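Long-range contact in probable Rab-related GTPase (Acanthamoeba polyphaga mimivirus, PDB 5XC5), which binds GTP and magnesium as a small GTPase of the Rab family and may take part in protein transport: residues Tyr76-Val88 against Asn107-Ile121. The protein carries 1 engineered substitution. Numbering follows the deposited sequence.
Sequences YTNSLGCLVVFDV and NCHTTYYILVVANKI. With GTP (guanosine-5'-triphosphate), chain B.
Phe86 holds CG between its backbone N and carbonyl carbon (chi1 76°), and this turns the ring back over Ala118 on the next strand. Lys120 has CG beside its own N (chi1 -47°), and the chain beyond CG is extended, which lays CD against the carboxylate of Asp87, with Lys120 CD 3.5 Å from Asp87 CG. Ala118 CA sits over one face of the Phe86 ring, 4.0 Å from the centroid, in a CH-pi contact. Val116 CG1 meets the same ring at its edge, 3.7 Å from Phe86 CE1.

Strands 81-87 and 113-119 run parallel, with Gly81 paired to Tyr113 and Asp87 to Asn119. Helix 91-107 connects them, forming a beta-alpha-beta unit of the Ras-like GTPase fold. Backbone bonds pass both ways between the strands: Cys82 N donates to Tyr113 O and Leu115 N to Cys82 O, and so on up to Asn119 N to Phe86 O. Just past the strand, Val88 N adds a bond to Asn119 O. On the face shared with Val85 and Val117, Leu83 and Leu115 lie side by side, their CD2 atoms 3.8 Å apart.

At the nucleotide end of the strands, Lys120 NZ forms a salt bridge with Asp87 OD2 at 3.2 Å; the hydrogen bond within it is weak, while Asp87 OD1 is hydrogen-bonded to Thr89 OG1. The same amine donates to GTP O4' and to the carbonyl of Gly15. Its CG lies 3.5 Å from GTP C6, against the guanine base. Asn119 ND2 is bonded to Val16 O of the phosphate-binding loop and, separately, to Ser151 OG.

At the other end, Thr110 OG1 donates to Ser79 O at 2.8 Å, from above the carbonyl plane. Tyr112 N reaches Leu80 O at 2.8 Å. Asn107 CB packs obliquely on the Tyr76 ring, and Asn107 ND2 bonds back to Asp103 O.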
loop_
_atom_site.group_PDB
_atom_site.type_symbol
_atom_site.label_atom_id
_atom_site.label_comp_id
_atom_site.label_asym_id
_atom_site.label_seq_id
_atom_site.Cartn_x
_atom_site.Cartn_y
_atom_site.Cartn_z
ATOM N N TYR A 76 2.379 12.511 4.048
ATOM C CA TYR A 76 2.470 11.628 5.209
ATOM C C TYR A 76 1.552 12.079 6.335
ATOM O O TYR A 76 0.932 11.248 7.009
ATOM C CB TYR A 76 3.897 11.616 5.751
ATOM C CG TYR A 76 4.947 10.921 4.919
ATOM C CD1 TYR A 76 4.651 9.785 4.165
ATOM C CD2 TYR A 76 6.251 11.382 4.915
ATOM C CE1 TYR A 76 5.635 9.153 3.421
ATOM C CE2 TYR A 76 7.231 10.755 4.181
ATOM C CZ TYR A 76 6.922 9.646 3.439
ATOM O OH TYR A 76 7.908 9.024 2.693
ATOM N N THR A 77 1.495 13.384 6.589
ATOM C CA THR A 77 0.911 13.869 7.831
ATOM C C THR A 77 -0.574 13.529 7.899
ATOM O O THR A 77 -1.279 13.532 6.886
ATOM C CB THR A 77 1.151 15.377 7.970
ATOM O OG1 THR A 77 0.683 15.824 9.249
ATOM C CG2 THR A 77 0.444 16.147 6.876
ATOM N N ASN A 78 -1.035 13.198 9.105
ATOM C CA ASN A 78 -2.430 12.888 9.408
ATOM C C ASN A 78 -2.920 11.595 8.774
ATOM O O ASN A 78 -4.133 11.359 8.722
ATOM C CB ASN A 78 -3.383 14.046 9.084
ATOM C CG ASN A 78 -3.091 15.277 9.906
ATOM O OD1 ASN A 78 -2.822 15.182 11.104
ATOM N ND2 ASN A 78 -3.132 16.440 9.270
ATOM N N SER A 79 -2.019 10.745 8.288
ATOM C CA SER A 79 -2.439 9.459 7.751
ATOM C C SER A 79 -2.899 8.565 8.891
ATOM O O SER A 79 -2.241 8.488 9.933
ATOM C CB SER A 79 -1.272 8.799 7.027
ATOM O OG SER A 79 -0.934 9.530 5.866
ATOM N N LEU A 80 -4.032 7.891 8.702
ATOM C CA LEU A 80 -4.492 6.891 9.653
ATOM C C LEU A 80 -4.097 5.474 9.259
ATOM O O LEU A 80 -3.839 4.645 10.133
ATOM C CB LEU A 80 -6.017 6.974 9.816
ATOM C CG LEU A 80 -6.521 8.332 10.321
ATOM C CD1 LEU A 80 -8.040 8.323 10.506
ATOM C CD2 LEU A 80 -5.828 8.724 11.611
ATOM N N GLY A 81 -4.026 5.187 7.967
ATOM C CA GLY A 81 -3.556 3.898 7.502
ATOM C C GLY A 81 -2.574 4.103 6.366
ATOM O O GLY A 81 -2.623 5.100 5.648
ATOM N N CYS A 82 -1.679 3.142 6.214
ATOM C CA CYS A 82 -0.692 3.219 5.146
ATOM C C CYS A 82 -0.475 1.835 4.564
ATOM O O CYS A 82 -0.250 0.871 5.305
ATOM C CB CYS A 82 0.639 3.777 5.674
ATOM S SG CYS A 82 1.982 3.825 4.454
ATOM N N LEU A 83 -0.517 1.754 3.237
ATOM C CA LEU A 83 -0.084 0.578 2.500
ATOM C C LEU A 83 1.321 0.861 1.983
ATOM O O LEU A 83 1.526 1.840 1.254
ATOM C CB LEU A 83 -1.034 0.344 1.328
ATOM C CG LEU A 83 -2.506 0.062 1.683
ATOM C CD1 LEU A 83 -3.362 0.067 0.440
ATOM C CD2 LEU A 83 -2.650 -1.278 2.379
ATOM N N VAL A 84 2.288 0.024 2.367
ATOM C CA VAL A 84 3.655 0.136 1.859
ATOM C C VAL A 84 3.879 -1.023 0.897
ATOM O O VAL A 84 3.961 -2.181 1.316
ATOM C CB VAL A 84 4.694 0.120 2.986
ATOM C CG1 VAL A 84 6.088 0.393 2.418
ATOM C CG2 VAL A 84 4.348 1.166 4.038
ATOM N N VAL A 85 3.979 -0.714 -0.396
ATOM C CA VAL A 85 3.965 -1.721 -1.449
ATOM C C VAL A 85 5.381 -1.975 -1.947
ATOM O O VAL A 85 6.183 -1.042 -2.079
ATOM C CB VAL A 85 3.036 -1.260 -2.589
ATOM C CG1 VAL A 85 2.861 -2.361 -3.620
ATOM C CG2 VAL A 85 1.681 -0.825 -2.026
ATOM N N PHE A 86 5.689 -3.244 -2.220
ATOM C CA PHE A 86 6.915 -3.599 -2.928
ATOM C C PHE A 86 6.616 -4.714 -3.927
ATOM O O PHE A 86 5.541 -5.313 -3.926
ATOM C CB PHE A 86 8.058 -3.964 -1.967
ATOM C CG PHE A 86 7.920 -5.331 -1.351
ATOM C CD1 PHE A 86 7.182 -5.504 -0.184
ATOM C CD2 PHE A 86 8.545 -6.440 -1.921
ATOM C CE1 PHE A 86 7.060 -6.745 0.397
ATOM C CE2 PHE A 86 8.411 -7.695 -1.339
ATOM C CZ PHE A 86 7.655 -7.840 -0.183
ATOM N N ASP A 87 7.596 -4.992 -4.780
ATOM C CA ASP A 87 7.483 -5.978 -5.858
ATOM C C ASP A 87 8.344 -7.167 -5.448
ATOM O O ASP A 87 9.534 -6.995 -5.169
ATOM C CB ASP A 87 8.009 -5.300 -7.132
ATOM C CG ASP A 87 8.185 -6.222 -8.339
ATOM O OD1 ASP A 87 8.164 -7.463 -8.235
ATOM O OD2 ASP A 87 8.397 -5.639 -9.431
ATOM N N VAL A 88 7.739 -8.359 -5.393
ATOM C CA VAL A 88 8.451 -9.543 -4.904
ATOM C C VAL A 88 9.666 -9.907 -5.749
ATOM O O VAL A 88 10.547 -10.627 -5.263
ATOM C CB VAL A 88 7.528 -10.766 -4.711
ATOM C CG1 VAL A 88 6.525 -10.518 -3.595
ATOM C CG2 VAL A 88 6.828 -11.119 -6.016
ATOM N N ASN A 107 7.607 11.663 10.089
ATOM C CA ASN A 107 6.747 12.766 9.694
ATOM C C ASN A 107 5.316 12.644 10.192
ATOM O O ASN A 107 4.556 13.610 10.080
ATOM C CB ASN A 107 6.735 12.892 8.172
ATOM C CG ASN A 107 8.041 13.419 7.630
ATOM O OD1 ASN A 107 8.271 14.628 7.622
ATOM N ND2 ASN A 107 8.903 12.525 7.177
ATOM N N CYS A 108 4.927 11.499 10.735
ATOM C CA CYS A 108 3.538 11.262 11.078
ATOM C C CYS A 108 3.502 10.409 12.329
ATOM O O CYS A 108 4.164 9.368 12.394
ATOM C CB CYS A 108 2.821 10.538 9.928
ATOM S SG CYS A 108 1.125 10.029 10.277
ATOM N N HIS A 109 2.734 10.852 13.320
ATOM C CA HIS A 109 2.540 10.100 14.548
ATOM C C HIS A 109 1.144 9.502 14.651
ATOM O O HIS A 109 0.842 8.846 15.651
ATOM C CB HIS A 109 2.827 10.992 15.764
ATOM N N THR A 110 0.295 9.696 13.638
ATOM C CA THR A 110 -1.120 9.360 13.714
ATOM C C THR A 110 -1.468 8.017 13.081
ATOM O O THR A 110 -2.621 7.588 13.181
ATOM C CB THR A 110 -1.962 10.460 13.059
ATOM O OG1 THR A 110 -1.567 10.627 11.691
ATOM C CG2 THR A 110 -1.773 11.776 13.791
ATOM N N THR A 111 -0.526 7.348 12.428
ATOM C CA THR A 111 -0.872 6.121 11.723
ATOM C C THR A 111 -1.247 5.043 12.731
ATOM O O THR A 111 -0.545 4.835 13.723
ATOM C CB THR A 111 0.295 5.664 10.850
ATOM O OG1 THR A 111 0.805 6.787 10.121
ATOM C CG2 THR A 111 -0.165 4.615 9.849
ATOM N N TYR A 112 -2.368 4.374 12.485
ATOM C CA TYR A 112 -2.835 3.292 13.336
ATOM C C TYR A 112 -2.453 1.918 12.810
ATOM O O TYR A 112 -2.295 0.982 13.598
ATOM C CB TYR A 112 -4.358 3.368 13.440
ATOM C CG TYR A 112 -4.982 2.325 14.320
ATOM C CD1 TYR A 112 -4.883 2.415 15.703
ATOM C CD2 TYR A 112 -5.702 1.265 13.777
ATOM C CE1 TYR A 112 -5.467 1.468 16.523
ATOM C CE2 TYR A 112 -6.287 0.311 14.588
ATOM C CZ TYR A 112 -6.166 0.422 15.965
ATOM O OH TYR A 112 -6.748 -0.512 16.794
ATOM N N TYR A 113 -2.301 1.777 11.498
ATOM C CA TYR A 113 -2.069 0.473 10.893
ATOM C C TYR A 113 -1.229 0.683 9.647
ATOM O O TYR A 113 -1.617 1.453 8.754
ATOM C CB TYR A 113 -3.404 -0.173 10.524
ATOM C CG TYR A 113 -3.344 -1.576 9.942
ATOM C CD1 TYR A 113 -2.700 -2.620 10.609
ATOM C CD2 TYR A 113 -3.995 -1.862 8.748
ATOM C CE1 TYR A 113 -2.695 -3.916 10.077
ATOM C CE2 TYR A 113 -3.998 -3.134 8.216
ATOM C CZ TYR A 113 -3.354 -4.159 8.874
ATOM O OH TYR A 113 -3.379 -5.413 8.303
ATOM N N ILE A 114 -0.084 0.008 9.603
ATOM C CA ILE A 114 0.792 -0.022 8.438
ATOM C C ILE A 114 0.764 -1.448 7.915
ATOM O O ILE A 114 1.043 -2.389 8.666
ATOM C CB ILE A 114 2.226 0.389 8.794
ATOM C CG1 ILE A 114 2.252 1.825 9.309
ATOM C CG2 ILE A 114 3.114 0.237 7.587
ATOM C CD1 ILE A 114 3.659 2.306 9.668
ATOM N N LEU A 115 0.400 -1.606 6.640
ATOM C CA LEU A 115 0.286 -2.909 5.994
ATOM C C LEU A 115 1.254 -2.954 4.820
ATOM O O LEU A 115 1.128 -2.165 3.879
ATOM C CB LEU A 115 -1.153 -3.139 5.529
ATOM C CG LEU A 115 -1.422 -4.428 4.750
ATOM C CD1 LEU A 115 -0.993 -5.654 5.538
ATOM C CD2 LEU A 115 -2.905 -4.495 4.395
ATOM N N VAL A 116 2.242 -3.847 4.907
ATOM C CA VAL A 116 3.198 -4.070 3.823
ATOM C C VAL A 116 2.558 -5.006 2.808
ATOM O O VAL A 116 2.084 -6.090 3.162
ATOM C CB VAL A 116 4.499 -4.672 4.379
ATOM C CG1 VAL A 116 5.427 -5.101 3.239
ATOM C CG2 VAL A 116 5.193 -3.679 5.317
ATOM N N VAL A 117 2.551 -4.595 1.542
ATOM C CA VAL A 117 1.930 -5.366 0.473
ATOM C C VAL A 117 3.040 -5.934 -0.396
ATOM O O VAL A 117 3.745 -5.186 -1.086
ATOM C CB VAL A 117 0.974 -4.518 -0.377
ATOM C CG1 VAL A 117 0.346 -5.357 -1.498
ATOM C CG2 VAL A 117 -0.097 -3.888 0.509
ATOM N N ALA A 118 3.177 -7.256 -0.378
ATOM C CA ALA A 118 4.098 -7.968 -1.257
ATOM C C ALA A 118 3.348 -8.210 -2.562
ATOM O O ALA A 118 2.509 -9.113 -2.655
ATOM C CB ALA A 118 4.518 -9.279 -0.596
ATOM N N ASN A 119 3.623 -7.378 -3.562
ATOM C CA ASN A 119 2.850 -7.348 -4.793
ATOM C C ASN A 119 3.558 -8.104 -5.912
ATOM O O ASN A 119 4.751 -8.423 -5.848
ATOM C CB ASN A 119 2.582 -5.902 -5.224
ATOM C CG ASN A 119 1.396 -5.776 -6.160
ATOM O OD1 ASN A 119 0.469 -6.567 -6.106
ATOM N ND2 ASN A 119 1.420 -4.769 -7.025
ATOM N N LYS A 120 2.779 -8.373 -6.961
ATOM C CA LYS A 120 3.201 -9.082 -8.176
ATOM C C LYS A 120 3.382 -10.579 -7.951
ATOM O O LYS A 120 4.187 -11.226 -8.629
ATOM C CB LYS A 120 4.408 -8.450 -8.887
ATOM C CG LYS A 120 4.277 -6.943 -9.047
ATOM C CD LYS A 120 5.186 -6.422 -10.126
ATOM C CE LYS A 120 5.151 -4.889 -10.198
ATOM N NZ LYS A 120 6.071 -4.381 -11.280
ATOM N N ILE A 121 2.612 -11.148 -7.019
ATOM C CA ILE A 121 2.724 -12.576 -6.724
ATOM C C ILE A 121 2.366 -13.464 -7.909
ATOM O O ILE A 121 2.662 -14.661 -7.875
ATOM C CB ILE A 121 1.919 -12.954 -5.459
ATOM C CG1 ILE A 121 0.410 -12.823 -5.711
ATOM C CG2 ILE A 121 2.399 -12.145 -4.271
ATOM C CD1 ILE A 121 -0.458 -13.101 -4.481
HETATM P PG GTP B . 5.017 4.830 -9.477
HETATM O O1G GTP B . 3.755 5.655 -9.638
HETATM O O2G GTP B . 6.041 5.157 -10.523
HETATM O O3G GTP B . 5.584 4.909 -8.077
HETATM O O3B GTP B . 4.696 3.248 -9.773
HETATM P PB GTP B . 3.465 2.368 -9.187
HETATM O O1B GTP B . 2.201 3.200 -9.093
HETATM O O2B GTP B . 3.875 1.714 -7.897
HETATM O O3A GTP B . 3.328 1.135 -10.223
HETATM P PA GTP B . 2.232 1.012 -11.418
HETATM O O1A GTP B . 0.842 0.713 -10.844
HETATM O O2A GTP B . 2.341 2.225 -12.365
HETATM O "O5'" GTP B . 2.749 -0.352 -12.135
HETATM C "C5'" GTP B . 4.017 -0.422 -12.753
HETATM C "C4'" GTP B . 4.023 -1.564 -13.768
HETATM O "O4'" GTP B . 3.897 -2.781 -13.047
HETATM C "C3'" GTP B . 2.873 -1.512 -14.756
HETATM O "O3'" GTP B . 3.321 -1.924 -16.041
HETATM C "C2'" GTP B . 1.897 -2.534 -14.216
HETATM O "O2'" GTP B . 1.094 -3.109 -15.221
HETATM C "C1'" GTP B . 2.821 -3.542 -13.564
HETATM N N9 GTP B . 2.115 -4.212 -12.463
HETATM C C8 GTP B . 1.361 -3.634 -11.474
HETATM N N7 GTP B . 0.896 -4.599 -10.654
HETATM C C5 GTP B . 1.345 -5.793 -11.119
HETATM C C6 GTP B . 1.178 -7.100 -10.676
HETATM O O6 GTP B . 0.513 -7.411 -9.671
HETATM N N1 GTP B . 1.786 -8.091 -11.409
HETATM C C2 GTP B . 2.548 -7.826 -12.528
HETATM N N2 GTP B . 3.106 -8.845 -13.173
HETATM N N3 GTP B . 2.727 -6.536 -12.971
HETATM C C4 GTP B . 2.115 -5.555 -12.258
#